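Local structure of cystalysin (Treponema denticola, 1C7N) at residues I250-N254 against P255-E259; S377-Q380 against E381-R385. The protein belongs to the aminotransferase class I and II family and binds pyridoxal-5'-phosphate. All blocks are in the same frame, centred on the assembly; numbering follows the deposited sequence.

Interaction 1. Residues I250-N254 against P255-E259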
loop_
_atom_site.group_PDB
_atom_site.type_symbol
_atom_site.label_atom_id
_atom_site.label_comp_id
_atom_site.label_asym_id
_atom_site.label_seq_id
_atom_site.Cartn_x
_atom_site.Cartn_y
_atom_site.Cartn_z
ATOM N N ILE A 250 -6.686 2.825 11.308
ATOM C CA ILE A 250 -8.014 3.416 11.258
ATOM C C ILE A 250 -8.842 2.735 12.336
ATOM O O ILE A 250 -9.020 1.513 12.312
ATOM C CB ILE A 250 -8.664 3.196 9.875
ATOM C CG1 ILE A 250 -7.626 3.416 8.774
ATOM C CG2 ILE A 250 -9.808 4.187 9.677
ATOM C CD1 ILE A 250 -7.032 4.835 8.754
ATOM N N ILE A 251 -9.335 3.523 13.287
ATOM C CA ILE A 251 -10.112 2.973 14.396
ATOM C C ILE A 251 -11.614 3.114 14.190
ATOM O O ILE A 251 -12.134 4.224 14.034
ATOM C CB ILE A 251 -9.723 3.657 15.725
ATOM C CG1 ILE A 251 -8.200 3.684 15.868
ATOM C CG2 ILE A 251 -10.338 2.909 16.902
ATOM C CD1 ILE A 251 -7.543 2.313 15.777
ATOM N N ILE A 252 -12.305 1.978 14.202
ATOM C CA ILE A 252 -13.754 1.940 14.006
ATOM C C ILE A 252 -14.405 1.002 15.021
ATOM O O ILE A 252 -14.278 -0.219 14.926
ATOM C CB ILE A 252 -14.102 1.451 12.588
ATOM C CG1 ILE A 252 -13.294 2.243 11.556
ATOM C CG2 ILE A 252 -15.591 1.628 12.323
ATOM C CD1 ILE A 252 -13.463 1.739 10.142
ATOM N N LYS A 253 -15.100 1.586 15.993
ATOM C CA LYS A 253 -15.778 0.825 17.044
ATOM C C LYS A 253 -16.961 -0.020 16.568
ATOM O O LYS A 253 -17.083 -1.191 16.933
ATOM C CB LYS A 253 -16.271 1.779 18.136
ATOM C CG LYS A 253 -17.127 1.114 19.204
ATOM C CD LYS A 253 -17.813 2.156 20.078
ATOM C CE LYS A 253 -18.540 1.506 21.242
ATOM N NZ LYS A 253 -19.411 2.465 21.981
ATOM N N ASN A 254 -17.839 0.578 15.766
ATOM C CA ASN A 254 -19.023 -0.118 15.273
ATOM C C ASN A 254 -18.708 -1.244 14.292
ATOM O O ASN A 254 -18.125 -1.014 13.232
ATOM C CB ASN A 254 -19.984 0.873 14.621
ATOM C CG ASN A 254 -21.301 0.228 14.229
ATOM O OD1 ASN A 254 -21.438 -0.325 13.135
ATOM N ND2 ASN A 254 -22.271 0.277 15.134
ATOM N N PRO A 255 -19.104 -2.482 14.634
ATOM C CA PRO A 255 -18.867 -3.657 13.792
ATOM C C PRO A 255 -19.440 -3.520 12.386
ATOM O O PRO A 255 -18.826 -3.964 11.415
ATOM C CB PRO A 255 -19.525 -4.783 14.584
ATOM C CG PRO A 255 -19.350 -4.339 15.994
ATOM C CD PRO A 255 -19.729 -2.881 15.907
ATOM N N ASP A 256 -20.620 -2.918 12.278
ATOM C CA ASP A 256 -21.259 -2.728 10.981
ATOM C C ASP A 256 -20.466 -1.758 10.117
ATOM O O ASP A 256 -20.197 -2.035 8.949
ATOM C CB ASP A 256 -22.686 -2.209 11.165
ATOM C CG ASP A 256 -23.659 -3.307 11.541
ATOM O OD1 ASP A 256 -23.364 -4.070 12.486
ATOM O OD2 ASP A 256 -24.719 -3.405 10.889
ATOM N N ILE A 257 -20.100 -0.618 10.690
ATOM C CA ILE A 257 -19.323 0.375 9.957
ATOM C C ILE A 257 -17.931 -0.177 9.655
ATOM O O ILE A 257 -17.413 -0.013 8.549
ATOM C CB ILE A 257 -19.172 1.681 10.765
ATOM C CG1 ILE A 257 -20.534 2.367 10.905
ATOM C CG2 ILE A 257 -18.181 2.601 10.076
ATOM C CD1 ILE A 257 -20.517 3.589 11.813
ATOM N N ARG A 258 -17.331 -0.836 10.641
ATOM C CA ARG A 258 -16.004 -1.407 10.474
ATOM C C ARG A 258 -15.977 -2.415 9.333
ATOM O O ARG A 258 -15.094 -2.373 8.476
ATOM C CB ARG A 258 -15.547 -2.080 11.772
ATOM C CG ARG A 258 -14.108 -2.587 11.738
ATOM C CD ARG A 258 -13.605 -2.948 13.132
ATOM N NE ARG A 258 -14.336 -4.061 13.734
ATOM C CZ ARG A 258 -15.024 -3.985 14.873
ATOM N NH1 ARG A 258 -15.087 -2.844 15.545
ATOM N NH2 ARG A 258 -15.635 -5.060 15.354
ATOM N N GLU A 259 -16.953 -3.317 9.318
ATOM C CA GLU A 259 -17.022 -4.335 8.279
ATOM C C GLU A 259 -17.325 -3.765 6.897
ATOM O O GLU A 259 -16.941 -4.354 5.888
ATOM C CB GLU A 259 -18.046 -5.410 8.673
ATOM C CG GLU A 259 -17.526 -6.346 9.765
ATOM C CD GLU A 259 -18.605 -7.215 10.391
ATOM O OE1 GLU A 259 -19.411 -7.814 9.646
ATOM O OE2 GLU A 259 -18.635 -7.308 11.635
#

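Interaction 2. Residues S377-Q380 against E381-R385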
loop_
_atom_site.group_PDB
_atom_site.type_symbol
_atom_site.label_atom_id
_atom_site.label_comp_id
_atom_site.label_asym_id
_atom_site.label_seq_id
_atom_site.Cartn_x
_atom_site.Cartn_y
_atom_site.Cartn_z
ATOM N N SER A 377 19.028 25.907 12.316
ATOM C CA SER A 377 19.959 26.614 11.440
ATOM C C SER A 377 19.408 26.687 10.024
ATOM O O SER A 377 19.610 27.682 9.320
ATOM C CB SER A 377 21.312 25.905 11.414
ATOM O OG SER A 377 21.184 24.596 10.888
ATOM N N VAL A 378 18.713 25.632 9.605
ATOM C CA VAL A 378 18.139 25.585 8.263
ATOM C C VAL A 378 17.000 26.581 8.148
ATOM O O VAL A 378 16.860 27.251 7.126
ATOM C CB VAL A 378 17.626 24.168 7.914
ATOM C CG1 VAL A 378 16.827 24.209 6.623
ATOM C CG2 VAL A 378 18.803 23.214 7.762
ATOM N N ILE A 379 16.189 26.678 9.199
ATOM C CA ILE A 379 15.076 27.621 9.213
ATOM C C ILE A 379 15.640 29.047 9.132
ATOM O O ILE A 379 15.098 29.905 8.430
ATOM C CB ILE A 379 14.228 27.482 10.509
ATOM C CG1 ILE A 379 13.627 26.074 10.605
ATOM C CG2 ILE A 379 13.108 28.523 10.520
ATOM C CD1 ILE A 379 12.668 25.720 9.488
ATOM N N GLN A 380 16.736 29.287 9.847
ATOM C CA GLN A 380 17.388 30.599 9.871
ATOM C C GLN A 380 17.953 30.974 8.503
ATOM O O GLN A 380 17.840 32.123 8.068
ATOM C CB GLN A 380 18.507 30.604 10.915
ATOM C CG GLN A 380 18.013 30.456 12.341
ATOM C CD GLN A 380 17.582 31.779 12.945
ATOM O OE1 GLN A 380 16.935 32.598 12.285
ATOM N NE2 GLN A 380 17.932 31.993 14.208
ATOM N N GLU A 381 18.569 30.006 7.829
ATOM C CA GLU A 381 19.130 30.241 6.497
ATOM C C GLU A 381 18.023 30.689 5.555
ATOM O O GLU A 381 18.186 31.638 4.784
ATOM C CB GLU A 381 19.742 28.952 5.937
ATOM C CG GLU A 381 21.104 28.585 6.482
ATOM C CD GLU A 381 21.523 27.183 6.067
ATOM O OE1 GLU A 381 21.224 26.789 4.919
ATOM O OE2 GLU A 381 22.155 26.478 6.884
ATOM N N SER A 382 16.895 29.989 5.627
ATOM C CA SER A 382 15.750 30.272 4.778
ATOM C C SER A 382 15.162 31.653 5.045
ATOM O O SER A 382 14.859 32.393 4.111
ATOM C CB SER A 382 14.674 29.205 4.987
ATOM O OG SER A 382 15.195 27.904 4.754
ATOM N N LEU A 383 15.003 31.997 6.320
ATOM C CA LEU A 383 14.445 33.293 6.683
ATOM C C LEU A 383 15.344 34.429 6.228
ATOM O O LEU A 383 14.857 35.492 5.851
ATOM C CB LEU A 383 14.219 33.372 8.197
ATOM C CG LEU A 383 13.193 32.377 8.747
ATOM C CD1 LEU A 383 13.206 32.403 10.263
ATOM C CD2 LEU A 383 11.810 32.717 8.205
ATOM N N GLU A 384 16.656 34.216 6.259
ATOM C CA GLU A 384 17.578 35.261 5.828
ATOM C C GLU A 384 17.493 35.464 4.313
ATOM O O GLU A 384 17.662 36.583 3.827
ATOM C CB GLU A 384 19.012 34.932 6.258
ATOM C CG GLU A 384 20.045 36.005 5.900
ATOM C CD GLU A 384 19.580 37.425 6.214
ATOM O OE1 GLU A 384 18.895 37.626 7.237
ATOM O OE2 GLU A 384 19.913 38.349 5.443
ATOM N N ARG A 385 17.237 34.393 3.563
ATOM C CA ARG A 385 17.086 34.523 2.108
ATOM C C ARG A 385 15.834 35.351 1.853
ATOM O O ARG A 385 15.808 36.226 0.984
ATOM C CB ARG A 385 16.893 33.165 1.437
ATOM C CG ARG A 385 18.157 32.472 1.019
ATOM C CD ARG A 385 17.883 31.573 -0.175
ATOM N NE ARG A 385 16.864 30.559 0.108
ATOM C CZ ARG A 385 17.024 29.567 0.979
ATOM N NH1 ARG A 385 18.160 29.454 1.659
ATOM N NH2 ARG A 385 16.055 28.675 1.156
#

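Interaction 1. Residues I250-N254 against P255-E259
Asn254 and Ile257 meet where the chain leaves strand 248-251 and winds into helix 255-267. The backbone N of Ile257 gives its hydrogen to Asn254 OD1 at 2.8 Å, in the carbonyl plane and on a lone pair of the amide oxygen, which makes Asn254 a classic N-cap. With chi1 at -174°, CG of Asn254 stands anti to the backbone N, and the amide is folded back over the start of the helix. The main chain adds the first helical bond, Arg258 N to Asn254 O at 2.7 Å.

Arg258 also reaches back past the cap. Its chain bends at chi3 (64°) and brings NH1 to Ile252 O at 2.8 Å, with the acceptor close to the guanidinium plane; a second, weak bond runs from NH1 to Lys253 O at 2.9 Å. Beside these bonds CG2 of Ile252 packs against CG2 of Ile257 at 3.6 Å and against CB of Arg258 at 3.7 Å.

Further out, Ile257 rests on Ile231 and Phe109, Arg258 touches Trp91, and Lys253 NZ forms salt bridges with Glu224 and Asp228. The link after the strand is thus held by Arg258 NH1, firmly at Ile252 O and weakly at Lys253 O, while the cap supplies an acceptor to an amide that has no preceding helical turn to bond.

Interaction 2. Residues S377-Q380 against E381-R385
Ser382 turns its hydroxyl back along the helix because OG lies anti to its own carbonyl carbon (chi1 -56°), and from there it donates to Val378 O at 3.0 Å. The same oxygen takes the regular helical bond from Ser382 N at 3.1 Å. The two donors come from opposite faces of the carbonyl plane, each tilted out of it by less than 30°, and can therefore share one acceptor without competing for the same place.

On another flank of the helix the first torsion of Leu383 (chi1 -64°) lays CG against the preceding turn, 3.1 Å from Ile379 O. Its CD1 reaches CG2 of Ile379 at 3.9 Å, and the two side chains run side by side, pointing the same way. Both meet helix 289-313: Ile379 packs on Asn302, and Leu383 on Ile305 and Phe309. Glu381 extends beyond CG, with CG passing Ser377 O at 3.3 Å, and its carboxylate forms a salt bridge with Lys8 through OE1.

Bonds from Glu381 N to Ser377 O, Leu383 N to Ile379 O and Glu384 N to Gln380 O, each 3.0 Å long, complete the alpha-helical ladder through this part of helix 376-393. CB of Glu384 also lies near the carbonyl of Gln380, 3.5 Å from Gln380 O.

A serine in this conformation gives a buried hydroxyl a partner within its own helix. It is therefore accommodated beside Leu36 without calling on a hydrogen-bond acceptor from the neighbouring loop, while Ile379 and Leu383, with Gln380 beside them, face helix 289-313.

In the fold
Along the chain, interaction 1 comes first, at the end of strand 248-251 of the mixed sheet. This strand, lying between strands 92-95 and 230-234, leads through a short link into helix 255-267. The path then continues through helix 275-287 and the long helix 289-313 to the three-stranded sheet, whose strand 367-371 precedes helix 376-393 and interaction 2. Interaction 1 spans a strand-to-helix junction; interaction 2 lies within one helix and closes no loop. The two follow in series, neither nesting nor crossing. The centres of interaction 1 and interaction 2 are about 45 Å apart, on opposite sides of the chain's centre. The first joins sheet to helix; the second lies within a helix that packs on helix 289-313.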